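Local coordinates for protein glutathione S-transferase (Acinetobacter baumannii, PDB 4MP4) that probably catalyses the conjugation of glutathione to electrophilic substrates, using a thioredoxin-like N-terminal domain and an all-helical C-terminal domain, at residues 112-115 / 116-120; 139-142 / 143-147. All coordinates share one frame; numbering follows the deposited sequence.

How the interactions relate
Coming from the N terminus, the chain leaves the thioredoxin-like domain and enters the helical C-terminal domain, where both contacts lie. Interaction 1 takes in the short helix 113-118, which follows helix 95-110, and its exit at Arg119. Interaction 2 comes later, on helix 135-151. They are in series, neither nested nor crossed, and each closes just single helical turns. Their centres are about 12 Å apart, and the two helices meet through apolar side chains: Leu115 CB lies 3.9 Å from Ala140 CB, and Leu115 CD2 is 3.8 Å from Leu144 CD2. Met173 of helix 165-178 touches both Leu115 and Leu144, joining a third helix to the pair.

Interaction 1: residues 112-115 / 116-120; sequences LVAL and RTERP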
# COMPACT_ATOMS: atom_id res chain seq x y z
N LEU A 112 10.14 -0.28 -5.88
CA LEU A 112 10.84 -1.36 -6.58
C LEU A 112 10.11 -1.72 -7.86
O LEU A 112 10.15 -2.86 -8.29
CB LEU A 112 11.01 -2.58 -5.66
CG LEU A 112 11.69 -2.27 -4.33
CD1 LEU A 112 11.86 -3.54 -3.47
CD2 LEU A 112 13.03 -1.63 -4.57
N VAL A 113 9.44 -0.74 -8.46
CA VAL A 113 8.63 -0.96 -9.66
C VAL A 113 9.41 -1.65 -10.78
O VAL A 113 8.90 -2.58 -11.41
CB VAL A 113 8.02 0.39 -10.19
CG1 VAL A 113 7.12 0.16 -11.40
CG2 VAL A 113 7.25 1.11 -9.11
N ALA A 114 10.63 -1.20 -11.04
CA ALA A 114 11.41 -1.80 -12.11
C ALA A 114 11.67 -3.29 -11.87
O ALA A 114 11.57 -4.12 -12.79
CB ALA A 114 12.71 -1.05 -12.31
N LEU A 115 11.97 -3.62 -10.62
CA LEU A 115 12.26 -5.00 -10.21
C LEU A 115 11.06 -5.93 -10.40
O LEU A 115 11.19 -7.02 -10.99
CB LEU A 115 12.72 -5.02 -8.75
CG LEU A 115 13.10 -6.37 -8.16
CD1 LEU A 115 14.14 -7.05 -9.04
CD2 LEU A 115 13.61 -6.19 -6.73
N ARG A 116 9.90 -5.51 -9.90
CA ARG A 116 8.67 -6.28 -10.06
C ARG A 116 8.31 -6.45 -11.54
O ARG A 116 7.90 -7.53 -11.96
CB ARG A 116 7.52 -5.64 -9.29
CG ARG A 116 7.66 -5.80 -7.78
CD ARG A 116 6.47 -5.22 -7.02
NE ARG A 116 6.51 -3.76 -6.97
CZ ARG A 116 5.51 -2.96 -7.37
NH1 ARG A 116 5.65 -1.65 -7.30
NH2 ARG A 116 4.38 -3.47 -7.85
N THR A 117 8.49 -5.40 -12.32
CA THR A 117 8.19 -5.45 -13.74
C THR A 117 9.15 -6.37 -14.51
O THR A 117 8.73 -7.14 -15.35
CB THR A 117 8.24 -4.04 -14.36
OG1 THR A 117 7.29 -3.20 -13.71
CG2 THR A 117 7.93 -4.08 -15.82
N GLU A 118 10.44 -6.29 -14.20
CA GLU A 118 11.47 -6.98 -14.98
C GLU A 118 11.73 -8.38 -14.47
O GLU A 118 12.41 -9.18 -15.12
CB GLU A 118 12.78 -6.15 -15.01
CG GLU A 118 12.64 -4.80 -15.75
CD GLU A 118 13.86 -3.88 -15.64
OE1 GLU A 118 15.01 -4.37 -15.66
OE2 GLU A 118 13.67 -2.65 -15.53
N ARG A 119 11.22 -8.68 -13.27
CA ARG A 119 11.37 -10.00 -12.70
C ARG A 119 10.04 -10.42 -12.09
O ARG A 119 9.91 -10.47 -10.86
CB ARG A 119 12.47 -10.02 -11.63
CG ARG A 119 13.88 -9.72 -12.15
CD ARG A 119 14.42 -10.88 -12.99
NE ARG A 119 15.81 -10.70 -13.40
CZ ARG A 119 16.19 -10.27 -14.60
NH1 ARG A 119 15.29 -9.96 -15.52
NH2 ARG A 119 17.49 -10.15 -14.88
N PRO A 120 9.05 -10.72 -12.95
CA PRO A 120 7.72 -11.10 -12.44
C PRO A 120 7.80 -12.47 -11.77
O PRO A 120 8.82 -13.15 -11.95
CB PRO A 120 6.86 -11.15 -13.72
CG PRO A 120 7.84 -11.42 -14.82
CD PRO A 120 9.12 -10.73 -14.42
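Thr117 turns back on Val113 through backbone and side chain. Val113 O accepts Thr117 N at 3.0 Å and Thr117 OG1 at 2.9 Å, from opposite faces of the carbonyl plane. With chi1 at -60°, OG1 can fold back onto the preceding turn. The remaining backbone bonds are i to i+4: Arg116 N to Leu112 O, Glu118 N to Ala114 O, and Arg119 N to Leu115 O. The first is nearly straight and almost in line with the carbonyl, whereas the last is bent to 131°, where Arg119 leaves helical geometry.

Arg116 bends at chi3 (-76°), which brings NH1 to 3.7 Å from Val113 CG2; that guanidinium hydrogen-bonds Asp111 O. Leu115 and Arg119 cross at about a right angle, Leu115 CD1 to Arg119 CG being 4.1 Å, and Glu118 OE2 stands 3.7 Å from Ala114 CB. This short helix follows helix 95-110 in the all-helical GST C-terminal domain, and buried Leu115 packs on helices 135-151 and 165-178.

The charged ends go to partners beyond the helix: Glu118 OE2 hydrogen-bonds Ser134 OG, and Arg119 forms a salt bridge with Asp182 while its NH2 hydrogen-bonds Thr131 O. Arg119 NH1 also donates to Glu118 O at 3.0 Å, from above the carbonyl plane. The helix is thus gripped at both ends, Arg116 reaching back before Leu112 and Arg119 tying the exit to two later loops.

Interaction 2: residues 139-142 / 143-147; sequences KAAE and KLFFV
Lys143 meets the preceding turn through its backbone, its N donating to Lys139 O at 3.1 Å. Its side chain stays extended beyond CG and runs away from the turn to a salt bridge with Asp111. Leu144 follows with a hydrogen bond from its N to Ala140 O, 2.8 Å long, while its CB rests 3.3 Å from Ala141 O. The Leu144 side chain faces Leu170, Met173 and Leu174 of helix 165-178, so this part of helix 135-151 packs within the helical bundle of the GST C-terminal domain.

Phe145 carries the side-chain contact. Its N donates to Ala141 O, and chi1 of -62° swings the ring back over that same carbonyl: the oxygen lies 3.2 Å above the ring plane, offset toward the rim. Ala141 CB approaches Phe145 CE2 at 4.3 Å. At the ring edge, in its plane, Glu142 OE2 comes to 4.0 Å from Phe145 CD2, the carboxylate standing almost perpendicular to the ring (86° between planes). Phe146 then bonds its N to Glu142 O at 2.8 Å, and its CB lies against that oxygen while the ring leads away from the turn.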
# COMPACT_ATOMS: atom_id res chain seq x y z
N LYS A 139 18.94 -0.54 -10.06
CA LYS A 139 18.85 0.44 -8.99
C LYS A 139 17.86 -0.02 -7.90
O LYS A 139 18.10 0.20 -6.70
CB LYS A 139 18.47 1.80 -9.57
CG LYS A 139 19.08 2.98 -8.86
CD LYS A 139 19.72 3.96 -9.85
CE LYS A 139 18.68 4.56 -10.81
NZ LYS A 139 19.32 5.44 -11.84
N ALA A 140 16.76 -0.66 -8.31
CA ALA A 140 15.79 -1.18 -7.35
C ALA A 140 16.40 -2.36 -6.58
O ALA A 140 16.24 -2.46 -5.37
CB ALA A 140 14.51 -1.60 -8.04
N ALA A 141 17.12 -3.22 -7.30
CA ALA A 141 17.72 -4.40 -6.69
C ALA A 141 18.72 -4.00 -5.61
O ALA A 141 18.72 -4.57 -4.53
CB ALA A 141 18.40 -5.28 -7.73
N GLU A 142 19.54 -2.99 -5.90
CA GLU A 142 20.52 -2.49 -4.94
C GLU A 142 19.86 -1.86 -3.72
O GLU A 142 20.32 -2.01 -2.58
CB GLU A 142 21.47 -1.49 -5.60
CG GLU A 142 22.61 -2.15 -6.34
CD GLU A 142 23.51 -2.96 -5.42
OE1 GLU A 142 23.58 -2.66 -4.20
OE2 GLU A 142 24.16 -3.91 -5.92
N LYS A 143 18.77 -1.13 -3.98
CA LYS A 143 18.01 -0.50 -2.92
C LYS A 143 17.39 -1.57 -2.02
O LYS A 143 17.37 -1.42 -0.80
CB LYS A 143 16.95 0.40 -3.53
CG LYS A 143 16.37 1.39 -2.56
CD LYS A 143 15.49 2.36 -3.32
CE LYS A 143 14.48 3.03 -2.40
NZ LYS A 143 13.25 3.38 -3.16
N LEU A 144 16.92 -2.65 -2.62
CA LEU A 144 16.42 -3.81 -1.91
C LEU A 144 17.51 -4.44 -1.05
O LEU A 144 17.29 -4.75 0.12
CB LEU A 144 15.85 -4.85 -2.89
CG LEU A 144 15.41 -6.20 -2.31
CD1 LEU A 144 14.23 -6.02 -1.34
CD2 LEU A 144 15.06 -7.23 -3.38
N PHE A 145 18.69 -4.64 -1.64
CA PHE A 145 19.80 -5.24 -0.91
C PHE A 145 20.22 -4.34 0.25
O PHE A 145 20.52 -4.81 1.35
CB PHE A 145 21.02 -5.45 -1.81
CG PHE A 145 20.80 -6.40 -2.96
CD1 PHE A 145 19.86 -7.41 -2.87
CD2 PHE A 145 21.55 -6.28 -4.13
CE1 PHE A 145 19.66 -8.28 -3.93
CE2 PHE A 145 21.36 -7.14 -5.19
CZ PHE A 145 20.42 -8.15 -5.09
N PHE A 146 20.25 -3.03 0.00
CA PHE A 146 20.65 -2.08 1.03
C PHE A 146 19.74 -2.20 2.24
O PHE A 146 20.20 -2.43 3.36
CB PHE A 146 20.64 -0.64 0.48
CG PHE A 146 20.91 0.40 1.53
CD1 PHE A 146 22.21 0.77 1.84
CD2 PHE A 146 19.86 1.02 2.22
CE1 PHE A 146 22.46 1.73 2.82
CE2 PHE A 146 20.10 1.98 3.19
CZ PHE A 146 21.40 2.34 3.49
N VAL A 147 18.43 -2.07 2.00
CA VAL A 147 17.42 -2.15 3.05
C VAL A 147 17.39 -3.49 3.80
O VAL A 147 17.32 -3.52 5.02
CB VAL A 147 16.02 -1.83 2.49
CG1 VAL A 147 14.94 -1.98 3.57
CG2 VAL A 147 16.00 -0.42 1.88